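Local structure of 5,10-methylenetetrahydrofolate dehydrogenase (Bombyx mori, 5ZF1) at residues 37-42 / 64-69; 33-38 / 287-292; 105-110 / 122-127. The protein probably catalyses the NADP+-dependent oxidation of 5,10-methylenetetrahydrofolate to 5,10-methenyltetrahydrofolate in one-carbon metabolism. One frame throughout, in Å; residues are numbered along the deposited sequence.

Contact 1 of 3, residues 37-42 / 64-69; sequences CIIVGD and ALTINR
Ile39 and Arg69 meet through the backbone, where Arg69 N gives its hydrogen to Ile39 O at 2.6 Å, nearly along the C=O axis. This bond belongs to a parallel ladder of five, which runs from Cys37 N on Leu65 O to Gly41 N on Arg69 O and pairs Cys37 with Thr66 and Val40 with Arg69. From this backbone the side chain of Arg69 starts close to the neighbouring strand and then leaves it. Its CB lies 3.7 Å from Ile39 O and 4.0 Å from Val40 CG2. With CG anti to its own carbonyl carbon (chi1 -72°) and a bend at chi2, the chain doubles back over its own strand. The guanidinium thus lies with one face over Ile67 CG2, NH1 donates to Asn68 O from above the carbonyl plane, and NH2 forms a salt bridge with Glu81 of helix 75-87. On the other face of the sheet Ile39 CG2 lies alongside Asn68 OD1, 3.8 Å apart, and Ile39 CG1 meets Thr66 CG2 at 4.1 Å; there Ile39 and Thr66 also pack on Val50 of helix 44-60. Strand 34-40, helix 44-60 and strand 63-69 form a beta-alpha-beta unit of the catalytic domain.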
ATOM      1  N   CYS B  37       0.226  25.219  10.115  1.00 28.46           N
ATOM      2  CA  CYS B  37       1.233  24.273  10.581  0.80 29.59           C
ATOM      3  C   CYS B  37       1.261  24.294  12.104  1.00 36.34           C
ATOM      4  O   CYS B  37       1.581  25.329  12.702  1.00 35.76           O
ATOM      5  CB  CYS B  37       2.614  24.615  10.017  0.80 33.66           C
ATOM      6  SG  CYS B  37       2.713  24.651   8.206  0.80 35.11           S
ATOM      7  N   ILE B  38       0.944  23.156  12.723  1.00 29.22           N
ATOM      8  CA  ILE B  38       0.943  23.042  14.176  1.00 34.22           C
ATOM      9  C   ILE B  38       2.317  22.573  14.623  1.00 31.41           C
ATOM     10  O   ILE B  38       2.839  21.569  14.118  1.00 32.18           O
ATOM     11  CB  ILE B  38      -0.156  22.083  14.658  1.00 32.49           C
ATOM     12  CG1 ILE B  38      -1.529  22.654  14.339  1.00 33.15           C
ATOM     13  CG2 ILE B  38      -0.022  21.835  16.155  1.00 41.62           C
ATOM     14  CD1 ILE B  38      -2.670  21.710  14.670  1.00 36.21           C
ATOM     15  N   ILE B  39       2.904  23.314  15.559  1.00 33.13           N
ATOM     16  CA  ILE B  39       4.230  23.067  16.117  1.00 39.21           C
ATOM     17  C   ILE B  39       4.053  22.804  17.603  1.00 37.83           C
ATOM     18  O   ILE B  39       3.548  23.668  18.330  1.00 44.31           O
ATOM     19  CB  ILE B  39       5.176  24.262  15.908  1.00 44.37           C
ATOM     20  CG1 ILE B  39       5.858  24.218  14.553  1.00 51.79           C
ATOM     21  CG2 ILE B  39       6.275  24.252  16.948  1.00 54.23           C
ATOM     22  CD1 ILE B  39       6.926  23.157  14.484  1.00 61.41           C
ATOM     23  N   VAL B  40       4.461  21.625  18.055  1.00 42.37           N
ATOM     24  CA  VAL B  40       4.361  21.257  19.463  1.00 46.53           C
ATOM     25  C   VAL B  40       5.774  21.189  20.023  1.00 46.79           C
ATOM     26  O   VAL B  40       6.549  20.283  19.685  1.00 51.00           O
ATOM     27  CB  VAL B  40       3.610  19.932  19.663  1.00 43.01           C
ATOM     28  CG1 VAL B  40       3.768  19.447  21.099  1.00 48.62           C
ATOM     29  CG2 VAL B  40       2.139  20.103  19.314  1.00 40.94           C
ATOM     30  N   GLY B  41       6.113  22.147  20.878  1.00 47.45           N
ATOM     31  CA  GLY B  41       7.415  22.171  21.509  1.00 54.61           C
ATOM     32  C   GLY B  41       8.329  23.218  20.910  1.00 60.79           C
ATOM     33  O   GLY B  41       7.943  24.033  20.066  1.00 62.54           O
ATOM     34  N   ASP B  42       9.583  23.174  21.362  1.00 66.14           N
ATOM     35  CA  ASP B  42      10.590  24.156  20.977  1.00 68.98           C
ATOM     36  C   ASP B  42      11.839  23.491  20.410  1.00 66.29           C
ATOM     37  O   ASP B  42      12.947  24.018  20.552  1.00 70.86           O
ATOM     38  CB  ASP B  42      10.955  25.053  22.161  1.00 69.30           C
ATOM     39  CG  ASP B  42      10.315  26.423  22.071  1.00 74.37           C
ATOM     40  OD1 ASP B  42      10.340  27.026  20.974  1.00 75.52           O
ATOM     41  OD2 ASP B  42       9.786  26.899  23.098  1.00 85.08           O
ATOM     42  N   ALA B  64       0.299  31.041   4.815  1.00 26.67           N
ATOM     43  CA  ALA B  64       0.662  30.103   5.866  1.00 30.81           C
ATOM     44  C   ALA B  64       0.623  30.785   7.227  1.00 33.70           C
ATOM     45  O   ALA B  64       0.989  31.957   7.358  1.00 33.83           O
ATOM     46  CB  ALA B  64       2.059  29.529   5.614  1.00 33.77           C
ATOM     47  N   LEU B  65       0.174  30.043   8.234  1.00 29.04           N
ATOM     48  CA  LEU B  65       0.167  30.511   9.614  1.00 36.19           C
ATOM     49  C   LEU B  65       0.635  29.371  10.503  1.00 35.21           C
ATOM     50  O   LEU B  65       0.182  28.235  10.342  1.00 34.05           O
ATOM     51  CB  LEU B  65      -1.230  30.977  10.029  1.00 34.01           C
ATOM     52  CG  LEU B  65      -1.398  31.570  11.423  1.00 40.92           C
ATOM     53  CD1 LEU B  65      -1.891  33.010  11.307  1.00 49.65           C
ATOM     54  CD2 LEU B  65      -2.359  30.733  12.255  1.00 46.66           C
ATOM     55  N   THR B  66       1.555  29.663  11.415  1.00 36.80           N
ATOM     56  CA  THR B  66       2.096  28.659  12.320  1.00 37.96           C
ATOM     57  C   THR B  66       1.391  28.761  13.664  1.00 41.01           C
ATOM     58  O   THR B  66       1.270  29.854  14.224  1.00 39.92           O
ATOM     59  CB  THR B  66       3.603  28.840  12.502  1.00 35.63           C
ATOM     60  OG1 THR B  66       4.248  28.779  11.225  1.00 42.56           O
ATOM     61  CG2 THR B  66       4.166  27.749  13.402  1.00 43.68           C
ATOM     62  N   ILE B  67       0.920  27.628  14.172  1.00 38.42           N
ATOM     63  CA  ILE B  67       0.270  27.561  15.473  1.00 36.55           C
ATOM     64  C   ILE B  67       1.222  26.839  16.409  1.00 44.28           C
ATOM     65  O   ILE B  67       1.471  25.636  16.254  1.00 38.13           O
ATOM     66  CB  ILE B  67      -1.086  26.852  15.407  1.00 41.35           C
ATOM     67  CG1 ILE B  67      -2.068  27.654  14.556  1.00 41.74           C
ATOM     68  CG2 ILE B  67      -1.634  26.654  16.808  1.00 45.51           C
ATOM     69  CD1 ILE B  67      -2.734  26.838  13.486  1.00 43.08           C
ATOM     70  N   ASN B  68       1.771  27.572  17.374  1.00 42.63           N
ATOM     71  CA  ASN B  68       2.738  27.015  18.306  1.00 43.36           C
ATOM     72  C   ASN B  68       2.022  26.490  19.542  1.00 48.82           C
ATOM     73  O   ASN B  68       1.142  27.160  20.095  1.00 46.70           O
ATOM     74  CB  ASN B  68       3.780  28.066  18.695  1.00 48.67           C
ATOM     75  CG  ASN B  68       4.622  28.514  17.521  1.00 49.54           C
ATOM     76  OD1 ASN B  68       5.691  27.958  17.262  1.00 55.98           O
ATOM     77  ND2 ASN B  68       4.145  29.524  16.799  1.00 52.28           N
ATOM     78  N   ARG B  69       2.385  25.285  19.963  1.00 41.96           N
ATOM     79  CA  ARG B  69       1.866  24.715  21.192  1.00 49.32           C
ATOM     80  C   ARG B  69       3.034  24.227  22.034  1.00 42.45           C
ATOM     81  O   ARG B  69       4.144  24.019  21.538  1.00 45.56           O
ATOM     82  CB  ARG B  69       0.864  23.581  20.915  1.00 46.93           C
ATOM     83  CG  ARG B  69      -0.484  24.062  20.355  1.00 48.01           C
ATOM     84  CD  ARG B  69      -1.214  24.987  21.335  1.00 48.10           C
ATOM     85  NE  ARG B  69      -2.572  25.319  20.896  1.00 56.46           N
ATOM     86  CZ  ARG B  69      -2.917  26.459  20.297  1.00 54.69           C
ATOM     87  NH1 ARG B  69      -2.007  27.394  20.052  1.00 56.45           N
ATOM     88  NH2 ARG B  69      -4.176  26.665  19.940  1.00 55.50           N
TER

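Contact 2 of 3, residues 33-38 / 287-292; sequences PTIRCI and HNTFQA
Thr289 turns its methyl group into the start of strand 34-40, where CG2 lies 3.9 Å from Pro33 CB and equally far, 3.9 Å, from the backbone oxygen Thr34 O. The methyl reaches this position because CG2 stands anti to the backbone N, and the same rotation, with OG1 anti to the carbonyl carbon (chi1 -58°), sets OG1 back along its own helix, where it hydrogen-bonds to Leu285 O. The hydroxyl oxygen therefore has a polar partner although its neighbour across the contact is apolar: Ile35 CD1, at 3.9 Å from Thr289 OG1. The Ile35 side chain crosses that of Thr289 at about a right angle, with its own CB 4.1 Å from Thr289 CG2. The C-terminal helix 277-298 here returns to pack against the central strand of the small parallel sheet of the catalytic domain. No hydrogen bond spans the two segments, and the buried fit rests on van der Waals contact. The next residue of the helix brings in a second apolar pair, in which Pro33 CG approaches Phe290 CD1 to 4.1 Å while the two side chains run side by side. Helix 7-26 continues this cluster: Ile22 touches both Pro33 and Phe290, and Trp25 meets the Phe290 ring edge-to-face.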
ATOM      1  N   PRO B  33      -4.741  29.551  -1.564  1.00 24.15           N
ATOM      2  CA  PRO B  33      -4.689  28.414  -0.635  1.00 23.60           C
ATOM      3  C   PRO B  33      -4.095  28.814   0.702  1.00 25.37           C
ATOM      4  O   PRO B  33      -3.155  29.608   0.768  1.00 26.54           O
ATOM      5  CB  PRO B  33      -3.784  27.405  -1.361  1.00 22.68           C
ATOM      6  CG  PRO B  33      -3.784  27.801  -2.776  1.00 23.55           C
ATOM      7  CD  PRO B  33      -3.965  29.314  -2.789  1.00 22.62           C
ATOM      8  N   THR B  34      -4.627  28.226   1.775  1.00 23.30           N
ATOM      9  CA  THR B  34      -4.185  28.510   3.134  1.00 23.68           C
ATOM     10  C   THR B  34      -3.729  27.229   3.813  1.00 28.77           C
ATOM     11  O   THR B  34      -4.363  26.182   3.655  1.00 25.84           O
ATOM     12  CB  THR B  34      -5.308  29.138   3.955  1.00 28.99           C
ATOM     13  OG1 THR B  34      -6.415  28.231   4.008  1.00 28.60           O
ATOM     14  CG2 THR B  34      -5.764  30.458   3.316  1.00 27.45           C
ATOM     15  N   ILE B  35      -2.639  27.327   4.574  1.00 24.76           N
ATOM     16  CA  ILE B  35      -2.094  26.210   5.338  1.00 22.75           C
ATOM     17  C   ILE B  35      -1.854  26.650   6.778  1.00 28.96           C
ATOM     18  O   ILE B  35      -1.420  27.778   7.042  1.00 26.03           O
ATOM     19  CB  ILE B  35      -0.801  25.653   4.699  1.00 26.03           C
ATOM     20  CG1 ILE B  35      -0.265  24.476   5.518  1.00 31.98           C
ATOM     21  CG2 ILE B  35       0.268  26.713   4.552  1.00 29.74           C
ATOM     22  CD1 ILE B  35       0.936  23.811   4.902  1.00 36.05           C
ATOM     23  N   ARG B  36      -2.153  25.753   7.711  1.00 25.21           N
ATOM     24  CA  ARG B  36      -1.863  25.943   9.127  1.00 26.92           C
ATOM     25  C   ARG B  36      -0.914  24.838   9.552  1.00 32.76           C
ATOM     26  O   ARG B  36      -1.207  23.656   9.351  1.00 30.60           O
ATOM     27  CB  ARG B  36      -3.141  25.906   9.960  1.00 30.67           C
ATOM     28  CG  ARG B  36      -4.187  26.913   9.518  1.00 32.45           C
ATOM     29  CD  ARG B  36      -3.759  28.346   9.858  1.00 38.96           C
ATOM     30  NE  ARG B  36      -4.749  29.323   9.405  1.00 37.59           N
ATOM     31  CZ  ARG B  36      -4.632  30.063   8.308  1.00 38.43           C
ATOM     32  NH1 ARG B  36      -3.556  29.961   7.536  1.00 34.45           N
ATOM     33  NH2 ARG B  36      -5.595  30.915   7.986  1.00 39.68           N
ATOM     34  N   CYS B  37       0.226  25.219  10.115  1.00 28.46           N
ATOM     35  CA  CYS B  37       1.233  24.273  10.581  0.80 29.59           C
ATOM     36  C   CYS B  37       1.261  24.294  12.104  1.00 36.34           C
ATOM     37  O   CYS B  37       1.581  25.329  12.702  1.00 35.76           O
ATOM     38  CB  CYS B  37       2.614  24.615  10.017  0.80 33.66           C
ATOM     39  SG  CYS B  37       2.713  24.651   8.206  0.80 35.11           S
ATOM     40  N   ILE B  38       0.944  23.156  12.723  1.00 29.22           N
ATOM     41  CA  ILE B  38       0.943  23.042  14.176  1.00 34.22           C
ATOM     42  C   ILE B  38       2.317  22.573  14.623  1.00 31.41           C
ATOM     43  O   ILE B  38       2.839  21.569  14.118  1.00 32.18           O
ATOM     44  CB  ILE B  38      -0.156  22.083  14.658  1.00 32.49           C
ATOM     45  CG1 ILE B  38      -1.529  22.654  14.339  1.00 33.15           C
ATOM     46  CG2 ILE B  38      -0.022  21.835  16.155  1.00 41.62           C
ATOM     47  CD1 ILE B  38      -2.670  21.710  14.670  1.00 36.21           C
ATOM     48  N   HIS B 287       2.599  22.092  -3.502  1.00 19.46           N
ATOM     49  CA  HIS B 287       1.757  21.448  -4.499  1.00 20.14           C
ATOM     50  C   HIS B 287       0.519  20.831  -3.859  1.00 17.96           C
ATOM     51  O   HIS B 287      -0.602  20.969  -4.371  1.00 20.30           O
ATOM     52  CB  HIS B 287       2.564  20.384  -5.250  1.00 23.85           C
ATOM     53  CG  HIS B 287       1.722  19.474  -6.088  1.00 27.43           C
ATOM     54  ND1 HIS B 287       1.201  18.290  -5.610  1.00 31.11           N
ATOM     55  CD2 HIS B 287       1.261  19.603  -7.354  1.00 27.47           C
ATOM     56  CE1 HIS B 287       0.492  17.709  -6.562  1.00 28.11           C
ATOM     57  NE2 HIS B 287       0.509  18.487  -7.628  1.00 34.44           N
ATOM     58  N   ASN B 288       0.713  20.104  -2.754  1.00 21.58           N
ATOM     59  CA  ASN B 288      -0.404  19.432  -2.103  1.00 24.10           C
ATOM     60  C   ASN B 288      -1.406  20.425  -1.530  1.00 23.09           C
ATOM     61  O   ASN B 288      -2.613  20.165  -1.553  1.00 23.67           O
ATOM     62  CB  ASN B 288       0.104  18.521  -0.983  1.00 20.32           C
ATOM     63  CG  ASN B 288       0.737  17.253  -1.501  1.00 21.10           C
ATOM     64  OD1 ASN B 288       0.771  17.018  -2.704  1.00 19.69           O
ATOM     65  ND2 ASN B 288       1.202  16.399  -0.579  1.00 22.26           N
ATOM     66  N   THR B 289      -0.931  21.570  -1.028  1.00 23.39           N
ATOM     67  CA  THR B 289      -1.847  22.573  -0.489  1.00 22.01           C
ATOM     68  C   THR B 289      -2.701  23.182  -1.599  1.00 22.29           C
ATOM     69  O   THR B 289      -3.919  23.341  -1.441  1.00 22.27           O
ATOM     70  CB  THR B 289      -1.050  23.657   0.255  1.00 22.62           C
ATOM     71  OG1 THR B 289      -0.285  23.059   1.309  1.00 23.31           O
ATOM     72  CG2 THR B 289      -1.982  24.702   0.876  1.00 24.95           C
ATOM     73  N   PHE B 290      -2.071  23.487  -2.733  1.00 22.32           N
ATOM     74  CA  PHE B 290      -2.779  23.964  -3.915  1.00 23.55           C
ATOM     75  C   PHE B 290      -3.751  22.909  -4.434  1.00 29.73           C
ATOM     76  O   PHE B 290      -4.897  23.227  -4.775  1.00 27.21           O
ATOM     77  CB  PHE B 290      -1.759  24.357  -4.982  1.00 23.81           C
ATOM     78  CG  PHE B 290      -2.366  24.920  -6.244  1.00 22.08           C
ATOM     79  CD1 PHE B 290      -3.548  25.654  -6.204  1.00 24.76           C
ATOM     80  CD2 PHE B 290      -1.746  24.716  -7.472  1.00 26.82           C
ATOM     81  CE1 PHE B 290      -4.093  26.157  -7.362  1.00 24.62           C
ATOM     82  CE2 PHE B 290      -2.291  25.225  -8.628  1.00 26.81           C
ATOM     83  CZ  PHE B 290      -3.461  25.950  -8.575  1.00 32.15           C
ATOM     84  N   GLN B 291      -3.314  21.643  -4.497  1.00 25.87           N
ATOM     85  CA  GLN B 291      -4.217  20.570  -4.911  1.00 23.45           C
ATOM     86  C   GLN B 291      -5.432  20.482  -3.996  1.00 21.79           C
ATOM     87  O   GLN B 291      -6.561  20.321  -4.470  1.00 27.33           O
ATOM     88  CB  GLN B 291      -3.465  19.236  -4.926  1.00 25.90           C
ATOM     89  CG  GLN B 291      -4.278  18.034  -5.377  1.00 27.23           C
ATOM     90  CD  GLN B 291      -3.645  16.723  -4.905  1.00 31.92           C
ATOM     91  OE1 GLN B 291      -2.427  16.617  -4.825  1.00 35.39           O
ATOM     92  NE2 GLN B 291      -4.468  15.723  -4.627  1.00 34.03           N
ATOM     93  N   ALA B 292      -5.221  20.557  -2.681  1.00 22.25           N
ATOM     94  CA  ALA B 292      -6.342  20.465  -1.751  1.00 22.90           C
ATOM     95  C   ALA B 292      -7.294  21.645  -1.921  1.00 28.98           C
ATOM     96  O   ALA B 292      -8.518  21.466  -1.950  1.00 27.59           O
ATOM     97  CB  ALA B 292      -5.838  20.384  -0.314  1.00 22.87           C
TER

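Contact 3 of 3, residues 105-110 / 122-127; sequences NERRVC and FHIINI
Arg107 reaches from helix 106-112 to the loop ahead of helix 124-131, its guanidinium donating from NH2 to the backbone oxygen Phe122 O over 2.8 Å. The contact joins helix 106-112 of the catalytic domain to the N-terminal end of helix 124-131, at the passage toward the NAD(P)-binding domain. Phe122 O sits at the edge of the guanidinium and in its plane, and the bond is moderately bent, with an angle of 151° at the hydrogen. A water in the same plane receives a hydrogen from Arg107 NH1 and passes one on to Phe122 O, so this carbonyl accepts both directly and through water. Over one face of the guanidinium lies Ile124 CG2, 3.5 Å from Arg107 NH2. Beside this polar group Cys110 SG packs on Phe122 CB at 3.7 Å, in an oblique sulfur-aromatic contact with the ring, while Cys110 O approaches His123 CD2.

Further out, Asp111 OD1 forms a salt bridge with Arg107 NH2 and accepts from Ile124 N, tying the arginine to the start of helix 124-131. A leucine in place of Arg107 would probably leave Phe122 O without its direct donor, the water without one of its partners and Asp111 without its counter-charge. Leu134 of the second subunit packs on Arg107, and Arg129 of that subunit on Ile124, placing the contact beside the dimer interface.

Each helix start carries its own N-cap. Asn105 OD1 accepts from Arg108 N, reached from above the carbonyl plane. At the other, the His123 side chain has CG anti to the backbone N (chi1 -167°), and the turn of the ring about chi2 then presents ND1 to Ile125 N at 3.0 Å, in the plane of the imidazole.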
ATOM      1  N   ASN B 105      -0.230   9.818  20.714  1.00 48.38           N
ATOM      2  CA  ASN B 105      -0.208   8.785  19.689  1.00 47.86           C
ATOM      3  C   ASN B 105      -0.195   9.442  18.314  1.00 43.88           C
ATOM      4  O   ASN B 105      -1.167  10.097  17.929  1.00 37.79           O
ATOM      5  CB  ASN B 105      -1.414   7.863  19.825  1.00 48.78           C
ATOM      6  CG  ASN B 105      -1.652   7.032  18.579  1.00 47.31           C
ATOM      7  OD1 ASN B 105      -2.779   6.908  18.110  1.00 54.18           O
ATOM      8  ND2 ASN B 105      -0.583   6.463  18.032  1.00 50.05           N
ATOM      9  N   GLU B 106       0.900   9.250  17.572  1.00 38.01           N
ATOM     10  CA  GLU B 106       1.029   9.868  16.253  1.00 37.03           C
ATOM     11  C   GLU B 106      -0.039   9.365  15.294  1.00 37.08           C
ATOM     12  O   GLU B 106      -0.521  10.115  14.436  1.00 36.46           O
ATOM     13  CB  GLU B 106       2.416   9.595  15.681  1.00 38.76           C
ATOM     14  CG  GLU B 106       2.804  10.505  14.529  1.00 45.00           C
ATOM     15  CD  GLU B 106       4.153  10.142  13.937  1.00 53.73           C
ATOM     16  OE1 GLU B 106       4.192   9.347  12.973  1.00 65.65           O
ATOM     17  OE2 GLU B 106       5.177  10.656  14.437  1.00 57.71           O
ATOM     18  N   ARG B 107      -0.407   8.090  15.413  1.00 36.14           N
ATOM     19  CA  ARG B 107      -1.429   7.513  14.548  1.00 39.47           C
ATOM     20  C   ARG B 107      -2.766   8.227  14.710  1.00 35.37           C
ATOM     21  O   ARG B 107      -3.437   8.539  13.718  1.00 37.08           O
ATOM     22  CB  ARG B 107      -1.572   6.020  14.852  1.00 41.67           C
ATOM     23  CG  ARG B 107      -2.371   5.232  13.843  1.00 37.31           C
ATOM     24  CD  ARG B 107      -1.638   5.154  12.521  1.00 34.80           C
ATOM     25  NE  ARG B 107      -2.276   6.028  11.548  1.00 35.37           N
ATOM     26  CZ  ARG B 107      -1.705   6.436  10.427  1.00 31.72           C
ATOM     27  NH1 ARG B 107      -0.479   6.039  10.127  1.00 26.43           N
ATOM     28  NH2 ARG B 107      -2.368   7.239   9.613  1.00 33.04           N
ATOM     29  N   ARG B 108      -3.169   8.503  15.955  1.00 30.76           N
ATOM     30  CA  ARG B 108      -4.427   9.207  16.184  1.00 36.05           C
ATOM     31  C   ARG B 108      -4.375  10.614  15.608  1.00 34.92           C
ATOM     32  O   ARG B 108      -5.370  11.112  15.063  1.00 33.36           O
ATOM     33  CB  ARG B 108      -4.744   9.256  17.682  1.00 41.99           C
ATOM     34  CG  ARG B 108      -5.769   8.229  18.127  1.00 52.44           C
ATOM     35  CD  ARG B 108      -5.910   8.198  19.641  1.00 57.63           C
ATOM     36  NE  ARG B 108      -6.181   6.849  20.126  1.00 62.61           N
ATOM     37  CZ  ARG B 108      -5.887   6.418  21.348  1.00 66.66           C
ATOM     38  NH1 ARG B 108      -5.308   7.234  22.221  1.00 71.56           N
ATOM     39  NH2 ARG B 108      -6.172   5.170  21.698  1.00 70.25           N
ATOM     40  N   VAL B 109      -3.216  11.261  15.712  1.00 30.82           N
ATOM     41  CA  VAL B 109      -3.056  12.610  15.176  1.00 31.69           C
ATOM     42  C   VAL B 109      -3.227  12.603  13.664  1.00 27.57           C
ATOM     43  O   VAL B 109      -3.986  13.403  13.100  1.00 30.44           O
ATOM     44  CB  VAL B 109      -1.687  13.177  15.581  1.00 30.96           C
ATOM     45  CG1 VAL B 109      -1.469  14.547  14.952  1.00 32.69           C
ATOM     46  CG2 VAL B 109      -1.577  13.239  17.097  1.00 36.57           C
ATOM     47  N   CYS B 110      -2.511  11.709  12.985  1.00 28.30           N
ATOM     48  CA  CYS B 110      -2.593  11.645  11.526  1.00 31.41           C
ATOM     49  C   CYS B 110      -4.032  11.450  11.069  1.00 34.13           C
ATOM     50  O   CYS B 110      -4.474  12.082  10.103  1.00 29.68           O
ATOM     51  CB  CYS B 110      -1.707  10.514  10.993  1.00 31.13           C
ATOM     52  SG  CYS B 110       0.085  10.799  11.086  1.00 40.29           S
ATOM     53  N   PHE B 122      -0.857  11.584   5.269  1.00 21.04           N
ATOM     54  CA  PHE B 122      -0.631  10.462   6.171  1.00 20.94           C
ATOM     55  C   PHE B 122      -1.913   9.835   6.708  1.00 23.44           C
ATOM     56  O   PHE B 122      -1.841   8.765   7.324  1.00 25.69           O
ATOM     57  CB  PHE B 122       0.251  10.889   7.347  1.00 22.50           C
ATOM     58  CG  PHE B 122       1.678  11.215   6.962  1.00 19.32           C
ATOM     59  CD1 PHE B 122       2.300  10.578   5.891  1.00 24.92           C
ATOM     60  CD2 PHE B 122       2.377  12.178   7.658  1.00 22.37           C
ATOM     61  CE1 PHE B 122       3.607  10.896   5.546  1.00 31.15           C
ATOM     62  CE2 PHE B 122       3.678  12.505   7.316  1.00 23.34           C
ATOM     63  CZ  PHE B 122       4.295  11.865   6.266  1.00 26.19           C
ATOM     64  N   HIS B 123      -3.071  10.445   6.482  1.00 22.26           N
ATOM     65  CA  HIS B 123      -4.332   9.856   6.921  1.00 23.17           C
ATOM     66  C   HIS B 123      -4.554   8.515   6.224  1.00 20.96           C
ATOM     67  O   HIS B 123      -4.263   8.367   5.033  1.00 21.20           O
ATOM     68  CB  HIS B 123      -5.482  10.822   6.607  1.00 23.96           C
ATOM     69  CG  HIS B 123      -6.780  10.476   7.269  1.00 25.30           C
ATOM     70  ND1 HIS B 123      -7.536   9.382   6.903  1.00 26.52           N
ATOM     71  CD2 HIS B 123      -7.478  11.107   8.244  1.00 24.60           C
ATOM     72  CE1 HIS B 123      -8.626   9.335   7.650  1.00 28.05           C
ATOM     73  NE2 HIS B 123      -8.613  10.370   8.472  1.00 24.93           N
ATOM     74  N   ILE B 124      -5.092   7.535   6.965  1.00 25.55           N
ATOM     75  CA  ILE B 124      -5.237   6.196   6.393  1.00 21.47           C
ATOM     76  C   ILE B 124      -6.072   6.213   5.119  1.00 20.91           C
ATOM     77  O   ILE B 124      -5.816   5.427   4.195  1.00 18.97           O
ATOM     78  CB  ILE B 124      -5.806   5.207   7.438  1.00 24.42           C
ATOM     79  CG1 ILE B 124      -7.102   5.729   8.036  1.00 29.30           C
ATOM     80  CG2 ILE B 124      -4.754   4.913   8.497  1.00 24.85           C
ATOM     81  CD1 ILE B 124      -7.876   4.679   8.817  1.00 36.00           C
ATOM     82  N   ILE B 125      -7.063   7.110   5.025  1.00 20.99           N
ATOM     83  CA  ILE B 125      -7.856   7.200   3.802  1.00 21.38           C
ATOM     84  C   ILE B 125      -6.989   7.655   2.637  1.00 23.17           C
ATOM     85  O   ILE B 125      -7.116   7.151   1.517  1.00 19.85           O
ATOM     86  CB  ILE B 125      -9.070   8.126   4.005  1.00 22.97           C
ATOM     87  CG1 ILE B 125     -10.104   7.435   4.911  1.00 24.53           C
ATOM     88  CG2 ILE B 125      -9.698   8.503   2.672  1.00 26.41           C
ATOM     89  CD1 ILE B 125     -11.256   8.341   5.360  1.00 23.84           C
ATOM     90  N   ASN B 126      -6.089   8.608   2.874  1.00 23.10           N
ATOM     91  CA  ASN B 126      -5.233   9.050   1.776  1.00 17.82           C
ATOM     92  C   ASN B 126      -4.202   7.990   1.415  1.00 17.95           C
ATOM     93  O   ASN B 126      -3.900   7.784   0.231  1.00 20.71           O
ATOM     94  CB  ASN B 126      -4.544  10.372   2.128  1.00 22.02           C
ATOM     95  CG  ASN B 126      -5.508  11.557   2.097  1.00 24.85           C
ATOM     96  OD1 ASN B 126      -6.433  11.591   1.289  1.00 27.33           O
ATOM     97  ND2 ASN B 126      -5.283  12.541   2.972  1.00 23.28           N
ATOM     98  N   ILE B 127      -3.649   7.309   2.417  1.00 20.44           N
ATOM     99  CA  ILE B 127      -2.709   6.228   2.146  1.00 19.76           C
ATOM    100  C   ILE B 127      -3.420   5.093   1.433  1.00 20.63           C
ATOM    101  O   ILE B 127      -2.884   4.492   0.491  1.00 19.64           O
ATOM    102  CB  ILE B 127      -2.062   5.751   3.459  1.00 21.12           C
ATOM    103  CG1 ILE B 127      -1.142   6.840   4.027  1.00 22.32           C
ATOM    104  CG2 ILE B 127      -1.290   4.429   3.243  1.00 21.92           C
ATOM    105  CD1 ILE B 127       0.162   7.000   3.268  1.00 24.66           C
TER
HETATM  106  O   HOH W   1       0.350   7.078   7.647  1.00 32.12           O

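From the N terminus, the chain enters strand 34-40, the starting point of both contact 2 and contact 1. Contact 1 closes first, after the loop through helix 44-60, and pairs neighbouring strands of the three-stranded parallel sheet. Contact 3 opens and closes later, in series with contact 1, its short loop joining helices 106-112 and 124-131 near the second subunit. Contact 2 closes last, when helix 277-298 comes back to strand 34-40, and contact 3 is nested within that long loop. Contacts 1 and 2 share Cys37 and Ile38 and touch directly, whereas contact 3 stays about 7 Å from either, measured between nearest atoms. Contact 2 ties the C-terminal helix to the catalytic domain; contact 3 lies at the passage between domains.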